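Branched-chain-amino-acid aminotransferase (Pseudomonas sp. UW4, PDB 6JIF) catalyses the reversible, pyridoxal-5'-phosphate-dependent transfer of amino groups between branched-chain amino acids and 2-oxo acids. Local coordinates at residues B[31-42]-B[167-177]; B[223-231]-B[238-246]. All blocks are in the same frame, centred on the assembly; numbering follows the deposited sequence.

Contact 1 of 2, residues B[31-42]-B[167-177]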
loop_
_atom_site.group_PDB
_atom_site.type_symbol
_atom_site.label_atom_id
_atom_site.label_comp_id
_atom_site.label_asym_id
_atom_site.label_seq_id
_atom_site.Cartn_x
_atom_site.Cartn_y
_atom_site.Cartn_z
ATOM N N LEU B 31 26.318 -13.238 -9.031
ATOM C CA LEU B 31 25.292 -12.211 -8.922
ATOM C C LEU B 31 23.954 -12.847 -8.569
ATOM O O LEU B 31 23.600 -13.913 -9.081
ATOM C CB LEU B 31 25.143 -11.421 -10.235
ATOM C CG LEU B 31 26.093 -10.242 -10.366
ATOM C CD1 LEU B 31 26.066 -9.591 -11.739
ATOM C CD2 LEU B 31 25.710 -9.258 -9.264
ATOM N N GLY B 32 23.209 -12.187 -7.695
ATOM C CA GLY B 32 21.860 -12.610 -7.432
ATOM C C GLY B 32 20.917 -11.508 -7.881
ATOM O O GLY B 32 21.034 -11.003 -9.003
ATOM N N PHE B 33 19.958 -11.149 -7.012
ATOM C CA PHE B 33 18.983 -10.077 -7.213
ATOM C C PHE B 33 19.101 -9.190 -5.978
ATOM O O PHE B 33 18.307 -9.269 -5.044
ATOM C CB PHE B 33 17.570 -10.631 -7.383
ATOM C CG PHE B 33 16.560 -9.600 -7.726
ATOM C CD1 PHE B 33 16.684 -8.869 -8.900
ATOM C CD2 PHE B 33 15.476 -9.359 -6.906
ATOM C CE1 PHE B 33 15.745 -7.902 -9.246
ATOM C CE2 PHE B 33 14.524 -8.367 -7.260
ATOM C CZ PHE B 33 14.688 -7.660 -8.432
ATOM N N ASP B 34 20.115 -8.338 -5.976
ATOM C CA ASP B 34 20.472 -7.548 -4.810
ATOM C C ASP B 34 20.766 -6.131 -5.263
ATOM O O ASP B 34 21.340 -5.932 -6.329
ATOM C CB ASP B 34 21.723 -8.050 -4.136
ATOM C CG ASP B 34 21.583 -9.471 -3.676
ATOM O OD1 ASP B 34 20.775 -9.694 -2.723
ATOM O OD2 ASP B 34 22.232 -10.345 -4.287
ATOM N N TYR B 35 20.434 -5.162 -4.419
ATOM C CA TYR B 35 20.731 -3.785 -4.766
ATOM C C TYR B 35 22.234 -3.575 -4.788
ATOM O O TYR B 35 22.924 -3.907 -3.821
ATOM C CB TYR B 35 20.094 -2.800 -3.789
ATOM C CG TYR B 35 20.358 -1.360 -4.243
ATOM C CD1 TYR B 35 21.550 -0.712 -3.906
ATOM C CD2 TYR B 35 19.434 -0.669 -5.020
ATOM C CE1 TYR B 35 21.795 0.577 -4.296
ATOM C CE2 TYR B 35 19.676 0.609 -5.424
ATOM C CZ TYR B 35 20.857 1.228 -5.062
ATOM O OH TYR B 35 21.091 2.529 -5.463
ATOM N N ILE B 36 22.725 -3.011 -5.899
ATOM C CA ILE B 36 24.094 -2.532 -6.057
ATOM C C ILE B 36 23.998 -1.134 -6.668
ATOM O O ILE B 36 23.155 -0.895 -7.536
ATOM C CB ILE B 36 24.900 -3.490 -6.953
ATOM C CG1 ILE B 36 25.263 -4.779 -6.183
ATOM C CG2 ILE B 36 26.177 -2.840 -7.476
ATOM C CD1 ILE B 36 25.250 -6.051 -7.051
ATOM N N LYS B 37 24.818 -0.190 -6.198
ATOM C CA LYS B 37 24.724 1.187 -6.712
ATOM C C LYS B 37 25.485 1.305 -8.037
ATOM O O LYS B 37 26.709 1.118 -8.098
ATOM C CB LYS B 37 25.219 2.205 -5.691
ATOM C CG LYS B 37 25.139 3.648 -6.157
ATOM C CD LYS B 37 25.899 4.539 -5.182
ATOM C CE LYS B 37 25.722 5.986 -5.552
ATOM N NZ LYS B 37 26.491 6.859 -4.618
ATOM N N THR B 38 24.733 1.554 -9.098
ATOM C CA THR B 38 25.278 1.795 -10.414
ATOM C C THR B 38 25.562 3.291 -10.570
ATOM O O THR B 38 25.284 4.094 -9.678
ATOM C CB THR B 38 24.303 1.238 -11.464
ATOM O OG1 THR B 38 23.002 1.764 -11.208
ATOM C CG2 THR B 38 24.271 -0.313 -11.372
ATOM N N ASP B 39 26.074 3.668 -11.734
ATOM C CA ASP B 39 26.680 4.984 -11.930
ATOM C C ASP B 39 25.643 6.102 -12.032
ATOM O O ASP B 39 25.774 7.126 -11.358
ATOM C CB ASP B 39 27.533 4.963 -13.178
ATOM C CG ASP B 39 28.811 4.201 -12.979
ATOM O OD1 ASP B 39 29.196 3.939 -11.812
ATOM O OD2 ASP B 39 29.420 3.851 -13.992
ATOM N N LYS B 40 24.627 5.946 -12.889
ATOM C CA LYS B 40 23.649 7.013 -13.128
ATOM C C LYS B 40 22.241 6.460 -13.076
ATOM O O LYS B 40 21.978 5.330 -13.496
ATOM C CB LYS B 40 23.827 7.702 -14.509
ATOM C CG LYS B 40 25.206 8.104 -14.883
ATOM C CD LYS B 40 25.440 9.553 -14.594
ATOM C CE LYS B 40 26.555 10.115 -15.481
ATOM N NZ LYS B 40 26.975 11.433 -15.001
ATOM N N ARG B 41 21.318 7.291 -12.640
ATOM C CA ARG B 41 19.910 6.949 -12.723
ATOM C C ARG B 41 19.169 8.113 -13.358
ATOM O O ARG B 41 19.674 9.226 -13.417
ATOM C CB ARG B 41 19.279 6.569 -11.325
ATOM C CG ARG B 41 19.352 7.626 -10.206
ATOM C CD ARG B 41 20.692 7.591 -9.463
ATOM N NE ARG B 41 20.907 6.244 -8.923
ATOM C CZ ARG B 41 22.057 5.572 -8.973
ATOM N NH1 ARG B 41 23.152 6.123 -9.499
ATOM N NH2 ARG B 41 22.097 4.325 -8.489
ATOM N N TYR B 42 18.001 7.802 -13.906
ATOM C CA TYR B 42 17.096 8.820 -14.437
ATOM C C TYR B 42 16.216 9.435 -13.355
ATOM O O TYR B 42 15.662 8.738 -12.479
ATOM C CB TYR B 42 16.213 8.180 -15.507
ATOM C CG TYR B 42 15.315 9.127 -16.208
ATOM C CD1 TYR B 42 15.751 9.812 -17.292
ATOM C CD2 TYR B 42 13.981 9.263 -15.820
ATOM C CE1 TYR B 42 14.903 10.687 -17.979
ATOM C CE2 TYR B 42 13.115 10.130 -16.489
ATOM C CZ TYR B 42 13.592 10.837 -17.567
ATOM O OH TYR B 42 12.793 11.695 -18.277
ATOM N N PHE B 167 9.405 10.654 -11.277
ATOM C CA PHE B 167 9.563 9.454 -12.102
ATOM C C PHE B 167 11.065 9.173 -12.154
ATOM O O PHE B 167 11.845 10.053 -12.487
ATOM C CB PHE B 167 8.982 9.683 -13.506
ATOM C CG PHE B 167 9.329 8.593 -14.469
ATOM C CD1 PHE B 167 9.205 7.262 -14.082
ATOM C CD2 PHE B 167 9.808 8.896 -15.733
ATOM C CE1 PHE B 167 9.553 6.223 -14.965
ATOM C CE2 PHE B 167 10.154 7.876 -16.641
ATOM C CZ PHE B 167 10.019 6.559 -16.283
ATOM N N SER B 168 11.484 8.009 -11.687
ATOM C CA SER B 168 12.910 7.742 -11.672
ATOM C C SER B 168 13.146 6.302 -12.141
ATOM O O SER B 168 12.261 5.449 -12.103
ATOM C CB SER B 168 13.468 8.025 -10.256
ATOM O OG SER B 168 14.841 7.721 -10.086
ATOM N N ILE B 169 14.342 6.045 -12.636
ATOM C CA ILE B 169 14.703 4.688 -13.044
ATOM C C ILE B 169 16.138 4.455 -12.585
ATOM O O ILE B 169 17.055 5.153 -13.034
ATOM C CB ILE B 169 14.604 4.431 -14.572
ATOM C CG1 ILE B 169 13.298 5.001 -15.162
ATOM C CG2 ILE B 169 14.867 2.925 -14.933
ATOM C CD1 ILE B 169 13.281 5.028 -16.657
ATOM N N PHE B 170 16.345 3.431 -11.752
ATOM C CA PHE B 170 17.719 3.004 -11.507
ATOM C C PHE B 170 17.895 1.589 -12.050
ATOM O O PHE B 170 16.935 0.929 -12.438
ATOM C CB PHE B 170 18.112 3.114 -10.015
ATOM C CG PHE B 170 17.337 2.249 -9.075
ATOM C CD1 PHE B 170 17.745 0.934 -8.819
ATOM C CD2 PHE B 170 16.257 2.771 -8.345
ATOM C CE1 PHE B 170 17.063 0.119 -7.919
ATOM C CE2 PHE B 170 15.573 1.922 -7.451
ATOM C CZ PHE B 170 15.979 0.597 -7.252
ATOM N N CYS B 171 19.146 1.147 -12.155
ATOM C CA CYS B 171 19.423 -0.197 -12.647
ATOM C C CYS B 171 20.403 -0.899 -11.714
ATOM O O CYS B 171 21.097 -0.277 -10.897
ATOM C CB CYS B 171 19.950 -0.173 -14.105
ATOM S SG CYS B 171 21.578 0.523 -14.360
ATOM N N ILE B 172 20.428 -2.215 -11.826
ATOM C CA ILE B 172 21.364 -3.062 -11.051
ATOM C C ILE B 172 21.745 -4.265 -11.897
ATOM O O ILE B 172 20.894 -4.791 -12.620
ATOM C CB ILE B 172 20.760 -3.551 -9.712
ATOM C CG1 ILE B 172 19.407 -4.242 -9.940
ATOM C CG2 ILE B 172 20.594 -2.423 -8.733
ATOM C CD1 ILE B 172 19.021 -5.044 -8.733
ATOM N N PRO B 173 23.002 -4.733 -11.846
ATOM C CA PRO B 173 23.331 -5.999 -12.494
ATOM C C PRO B 173 22.731 -7.137 -11.675
ATOM O O PRO B 173 22.701 -7.085 -10.441
ATOM C CB PRO B 173 24.859 -6.014 -12.442
ATOM C CG PRO B 173 25.162 -5.292 -11.151
ATOM C CD PRO B 173 24.152 -4.157 -11.125
ATOM N N VAL B 174 22.173 -8.141 -12.360
ATOM C CA VAL B 174 21.527 -9.257 -11.669
ATOM C C VAL B 174 21.976 -10.549 -12.336
ATOM O O VAL B 174 22.453 -10.561 -13.483
ATOM C CB VAL B 174 19.978 -9.130 -11.659
ATOM C CG1 VAL B 174 19.528 -7.841 -10.913
ATOM C CG2 VAL B 174 19.424 -9.150 -13.104
ATOM N N GLY B 175 21.937 -11.624 -11.561
ATOM C CA GLY B 175 22.232 -12.926 -12.109
ATOM C C GLY B 175 21.007 -13.789 -12.024
ATOM O O GLY B 175 19.880 -13.306 -12.139
ATOM N N ALA B 176 21.220 -15.083 -11.826
ATOM C CA ALA B 176 20.114 -16.004 -11.627
ATOM C C ALA B 176 19.454 -15.666 -10.304
ATOM O O ALA B 176 20.138 -15.419 -9.307
ATOM C CB ALA B 176 20.625 -17.448 -11.602
ATOM N N TYR B 177 18.127 -15.688 -10.275
ATOM C CA TYR B 177 17.440 -15.375 -9.027
ATOM C C TYR B 177 17.693 -16.477 -7.997
ATOM O O TYR B 177 17.999 -16.190 -6.836
ATOM C CB TYR B 177 15.944 -15.177 -9.295
ATOM C CG TYR B 177 15.148 -14.713 -8.087
ATOM C CD1 TYR B 177 14.705 -15.619 -7.119
ATOM C CD2 TYR B 177 14.837 -13.366 -7.916
ATOM C CE1 TYR B 177 13.985 -15.186 -6.007
ATOM C CE2 TYR B 177 14.116 -12.921 -6.823
ATOM C CZ TYR B 177 13.693 -13.830 -5.864
ATOM O OH TYR B 177 12.985 -13.382 -4.766
HETATM O O HOH W 1 23.957 -15.915 -11.832
HETATM O O HOH W 2 22.068 -8.026 -7.768
HETATM O O HOH W 3 21.887 1.206 -8.691
HETATM O O HOH W 4 21.054 3.318 -11.805
#
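The edge of the Y35 ring is turned toward the face of F170 in an offset edge-to-face pair, CE2 of Y35 lying 3.6 Å from CE1 of F170 with the ring planes at 63°. At the F33 ring, CG1 of V174 sits at the edge, near the plane, 3.6 Å from CD1, while the ring of Y177 meets F33 obliquely. With chi1 at -174°, F33 swings its ring away from its own N and lays it alongside V174, both side chains pointing the same way; Y145 adds an edge-to-face partner and I157 of the second subunit packs on it. An alanine at F33 would remove the ring, and V174 CG1 and the Y177 ring would probably be left facing a gap. At the far end F167 CD2 approaches the edge of the Y42 ring.

Here strand 41-47 joins strand 164-174 in the antiparallel sheet: Y42 and I169 form a hydrogen-bonded pair. The carbonyl O of Y42 is gripped twice, by I169 N and by S168 OG at 2.7 Å, the hydroxyl approaching nearly along the C=O axis. Ahead of this pairing, residues 31-40 run beside strand 164-174 as an irregular chain, and waters bridge the two: one links I36 O, T38 N and C171 O, another T38 OG1, K40 O and C171 N. R41, its chain bent at chi2 and chi3, curls back so that NH1 reaches T38 O at 2.9 Å, in the guanidinium plane; its NH2 forms a salt bridge with E66 of the second subunit, whose OE2 is also hydrogen-bonded to the Y35 hydroxyl. G175 N donates to G32 O at 2.8 Å, and the side chains of L31 and P173 cross at about a right angle, leucine CD1 3.8 Å from proline CB.

Contact 2 of 2, residues B[223-231]-B[238-246]; sequences HFADAIYLD and IEEVGSANF. With PLP (pyridoxal-5'-phosphate), chain D.
I238 opens the return strand by meeting two side chains of 227-230: its CG1 lies 3.9 Å from L230 CD2, and its CG2 faces I228 CG2. At E239 the antiparallel hairpin carries a classic beta bulge, since E239 and E240 both stand opposite Y229, and both their backbone N atoms donate to Y229 O. E239 CG lies 3.4 Å from D231 N, and the bend at chi2 beyond it carries OE2 to D231 CB, while the carboxylate is held by S260 and S262. E240 returns a bond through its carbonyl, which takes Y229 N at 2.9 Å in the carbonyl plane. Its own side chain, again bent at chi2 (-82°), leads away from the hairpin, placing OE1 2.8 Å from N1 of the cofactor; OE2 accepts from L264 N. V241 lies beside I228, CG1 to CG1 3.8 Å, and begins a type II' turn that ends at A244. G242 takes the positive phi of that turn and gives its N to A227 O at 2.7 Å; D226 OD2 sits close over its CA, where a side chain would clash. S243 OG shares a water with D226 OD2, and its carbonyl O, like A244 CA and N245 N, borders the pyridine ring. A carboxylate set beside N1 is consistent with stabilising a protonated pyridinium, the electron sink on which aminotransferase chemistry draws.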
loop_
_atom_site.group_PDB
_atom_site.type_symbol
_atom_site.label_atom_id
_atom_site.label_comp_id
_atom_site.label_asym_id
_atom_site.label_seq_id
_atom_site.Cartn_x
_atom_site.Cartn_y
_atom_site.Cartn_z
ATOM N N HIS B 223 9.619 -22.726 5.969
ATOM C CA HIS B 223 10.661 -23.304 5.119
ATOM C C HIS B 223 10.191 -23.488 3.681
ATOM O O HIS B 223 10.802 -24.213 2.926
ATOM C CB HIS B 223 11.180 -24.637 5.693
ATOM C CG HIS B 223 11.784 -24.492 7.043
ATOM N ND1 HIS B 223 13.030 -23.945 7.226
ATOM C CD2 HIS B 223 11.304 -24.769 8.281
ATOM C CE1 HIS B 223 13.328 -23.956 8.518
ATOM N NE2 HIS B 223 12.293 -24.442 9.180
ATOM N N PHE B 224 9.165 -22.735 3.259
ATOM C CA PHE B 224 8.719 -22.739 1.875
ATOM C C PHE B 224 9.316 -21.553 1.133
ATOM O O PHE B 224 9.706 -20.549 1.733
ATOM C CB PHE B 224 7.178 -22.685 1.797
ATOM C CG PHE B 224 6.546 -23.938 2.361
ATOM C CD1 PHE B 224 6.421 -25.072 1.568
ATOM C CD2 PHE B 224 6.109 -23.980 3.668
ATOM C CE1 PHE B 224 5.913 -26.248 2.079
ATOM C CE2 PHE B 224 5.533 -25.144 4.174
ATOM C CZ PHE B 224 5.440 -26.276 3.353
ATOM N N ALA B 225 9.360 -21.687 -0.194
ATOM C CA ALA B 225 9.943 -20.607 -0.988
ATOM C C ALA B 225 9.112 -19.327 -0.891
ATOM O O ALA B 225 9.689 -18.231 -0.852
ATOM C CB ALA B 225 10.138 -21.035 -2.456
ATOM N N ASP B 226 7.782 -19.432 -0.859
ATOM C CA ASP B 226 6.918 -18.258 -0.712
ATOM C C ASP B 226 5.503 -18.738 -0.438
ATOM O O ASP B 226 5.221 -19.934 -0.396
ATOM C CB ASP B 226 6.973 -17.343 -1.953
ATOM C CG ASP B 226 6.800 -15.840 -1.611
ATOM O OD1 ASP B 226 6.075 -15.435 -0.666
ATOM O OD2 ASP B 226 7.397 -15.025 -2.330
ATOM N N ALA B 227 4.615 -17.764 -0.239
ATOM C CA ALA B 227 3.188 -17.990 -0.089
ATOM C C ALA B 227 2.531 -17.958 -1.458
ATOM O O ALA B 227 2.971 -17.246 -2.358
ATOM C CB ALA B 227 2.568 -16.905 0.790
ATOM N N ILE B 228 1.476 -18.735 -1.599
ATOM C CA ILE B 228 0.603 -18.656 -2.764
ATOM C C ILE B 228 -0.718 -18.077 -2.272
ATOM O O ILE B 228 -1.221 -18.471 -1.216
ATOM C CB ILE B 228 0.416 -20.028 -3.440
ATOM C CG1 ILE B 228 1.680 -20.410 -4.205
ATOM C CG2 ILE B 228 -0.739 -19.976 -4.433
ATOM C CD1 ILE B 228 1.662 -21.840 -4.790
ATOM N N TYR B 229 -1.249 -17.125 -3.024
ATOM C CA TYR B 229 -2.470 -16.376 -2.691
ATOM C C TYR B 229 -3.607 -16.901 -3.539
ATOM O O TYR B 229 -3.439 -17.103 -4.760
ATOM C CB TYR B 229 -2.286 -14.872 -2.936
ATOM C CG TYR B 229 -1.173 -14.340 -2.087
ATOM C CD1 TYR B 229 -1.415 -14.040 -0.762
ATOM C CD2 TYR B 229 0.143 -14.238 -2.592
ATOM C CE1 TYR B 229 -0.387 -13.593 0.057
ATOM C CE2 TYR B 229 1.202 -13.808 -1.779
ATOM C CZ TYR B 229 0.918 -13.511 -0.441
ATOM O OH TYR B 229 1.923 -13.067 0.390
ATOM N N LEU B 230 -4.745 -17.119 -2.877
ATOM C CA LEU B 230 -5.987 -17.537 -3.504
ATOM C C LEU B 230 -6.883 -16.326 -3.730
ATOM O O LEU B 230 -6.657 -15.248 -3.176
ATOM C CB LEU B 230 -6.721 -18.589 -2.634
ATOM C CG LEU B 230 -5.866 -19.840 -2.317
ATOM C CD1 LEU B 230 -6.768 -20.829 -1.652
ATOM C CD2 LEU B 230 -5.232 -20.498 -3.546
ATOM N N ASP B 231 -7.949 -16.540 -4.479
ATOM C CA ASP B 231 -8.882 -15.415 -4.712
ATOM C C ASP B 231 -9.422 -14.898 -3.377
ATOM O O ASP B 231 -9.759 -15.696 -2.487
ATOM C CB ASP B 231 -10.005 -15.834 -5.647
ATOM C CG ASP B 231 -10.993 -16.727 -5.005
ATOM O OD1 ASP B 231 -10.660 -17.917 -4.859
ATOM O OD2 ASP B 231 -12.098 -16.263 -4.688
ATOM N N ILE B 238 -6.444 -20.336 -7.275
ATOM C CA ILE B 238 -5.107 -19.739 -7.225
ATOM C C ILE B 238 -5.081 -18.418 -7.973
ATOM O O ILE B 238 -5.608 -18.304 -9.082
ATOM C CB ILE B 238 -4.087 -20.706 -7.846
ATOM C CG1 ILE B 238 -4.012 -21.954 -6.971
ATOM C CG2 ILE B 238 -2.679 -20.054 -7.997
ATOM C CD1 ILE B 238 -3.151 -23.077 -7.558
ATOM N N GLU B 239 -4.432 -17.423 -7.383
ATOM C CA GLU B 239 -4.219 -16.134 -8.037
ATOM C C GLU B 239 -2.757 -15.805 -8.277
ATOM O O GLU B 239 -2.409 -15.415 -9.388
ATOM C CB GLU B 239 -4.863 -15.031 -7.225
ATOM C CG GLU B 239 -6.362 -15.186 -7.151
ATOM C CD GLU B 239 -7.086 -13.856 -7.382
ATOM O OE1 GLU B 239 -6.492 -12.798 -7.047
ATOM O OE2 GLU B 239 -8.237 -13.897 -7.908
ATOM N N GLU B 240 -1.882 -15.952 -7.267
ATOM C CA GLU B 240 -0.498 -15.513 -7.427
ATOM C C GLU B 240 0.418 -16.405 -6.617
ATOM O O GLU B 240 0.046 -16.902 -5.554
ATOM C CB GLU B 240 -0.222 -14.066 -6.958
ATOM C CG GLU B 240 -1.037 -12.988 -7.649
ATOM C CD GLU B 240 -0.453 -12.585 -8.977
ATOM O OE1 GLU B 240 0.554 -13.206 -9.418
ATOM O OE2 GLU B 240 -0.977 -11.624 -9.566
ATOM N N VAL B 241 1.664 -16.522 -7.086
ATOM C CA VAL B 241 2.681 -17.325 -6.375
ATOM C C VAL B 241 3.713 -16.319 -5.896
ATOM O O VAL B 241 4.543 -15.864 -6.699
ATOM C CB VAL B 241 3.305 -18.387 -7.285
ATOM C CG1 VAL B 241 4.407 -19.229 -6.548
ATOM C CG2 VAL B 241 2.234 -19.300 -7.877
ATOM N N GLY B 242 3.632 -15.910 -4.638
ATOM C CA GLY B 242 4.535 -14.872 -4.145
ATOM C C GLY B 242 4.282 -13.599 -4.953
ATOM O O GLY B 242 3.129 -13.151 -5.059
ATOM N N SER B 243 5.318 -13.070 -5.640
ATOM C CA SER B 243 5.135 -11.937 -6.537
ATOM C C SER B 243 5.310 -12.374 -7.984
ATOM O O SER B 243 5.910 -11.665 -8.805
ATOM C CB SER B 243 6.084 -10.797 -6.160
ATOM O OG SER B 243 6.099 -10.628 -4.732
ATOM N N ALA B 244 4.790 -13.560 -8.315
ATOM C CA ALA B 244 4.913 -14.093 -9.668
ATOM C C ALA B 244 3.574 -14.679 -10.091
ATOM O O ALA B 244 2.734 -14.995 -9.255
ATOM C CB ALA B 244 5.994 -15.190 -9.761
ATOM N N ASN B 245 3.364 -14.818 -11.404
ATOM C CA ASN B 245 2.125 -15.450 -11.838
ATOM C C ASN B 245 2.254 -16.965 -11.793
ATOM O O ASN B 245 3.366 -17.510 -11.880
ATOM C CB ASN B 245 1.758 -15.036 -13.245
ATOM C CG ASN B 245 1.358 -13.575 -13.311
ATOM O OD1 ASN B 245 1.976 -12.792 -14.012
ATOM N ND2 ASN B 245 0.384 -13.207 -12.507
ATOM N N PHE B 246 1.105 -17.649 -11.639
ATOM C CA PHE B 246 1.057 -19.116 -11.641
ATOM C C PHE B 246 0.790 -19.614 -13.057
ATOM O O PHE B 246 0.037 -19.000 -13.803
ATOM C CB PHE B 246 -0.063 -19.620 -10.720
ATOM C CG PHE B 246 -0.259 -21.115 -10.739
ATOM C CD1 PHE B 246 0.497 -21.939 -9.895
ATOM C CD2 PHE B 246 -1.201 -21.708 -11.569
ATOM C CE1 PHE B 246 0.349 -23.335 -9.897
ATOM C CE2 PHE B 246 -1.389 -23.126 -11.546
ATOM C CZ PHE B 246 -0.600 -23.923 -10.738
HETATM N N1 PLP D . 2.547 -11.272 -9.912
HETATM C C2 PLP D . 2.680 -10.219 -9.058
HETATM C C2A PLP D . 1.786 -10.205 -7.858
HETATM C C3 PLP D . 3.570 -9.182 -9.339
HETATM O O3 PLP D . 3.646 -8.105 -8.494
HETATM C C4 PLP D . 4.382 -9.249 -10.501
HETATM C C4A PLP D . 5.213 -8.063 -10.954
HETATM C C5 PLP D . 4.218 -10.374 -11.334
HETATM C C6 PLP D . 3.302 -11.335 -11.028
HETATM C C5A PLP D . 5.037 -10.648 -12.556
HETATM O O4P PLP D . 4.987 -9.593 -13.440
HETATM P P PLP D . 6.111 -9.492 -14.567
HETATM O O1P PLP D . 6.155 -10.776 -15.359
HETATM O O2P PLP D . 5.581 -8.337 -15.430
HETATM O O3P PLP D . 7.488 -9.228 -13.964
HETATM O O HOH W 5 7.365 -12.425 -2.490
#

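In the fold
Contact 1 and contact 2 lie on opposite sides of the chain's centre, their centres 25 Å apart, and share no strand: contact 1 draws on strands 41-47 and 164-174 of the antiparallel sheet, with a loop running on beside the second of them, contact 2 on the mixed one. Contact 2 is buried and local, a hairpin whose segments are seven residues apart; contact 1 is partly buried and joins segments 125 residues apart. The chemistry follows place. Aromatic packing, bridging waters and ties to the second subunit mark contact 1, whereas backbone bonds and aliphatic pairs hold contact 2. Contact 2 touches the cofactor, while the F33 side chain of contact 1 stays about 9 Å away.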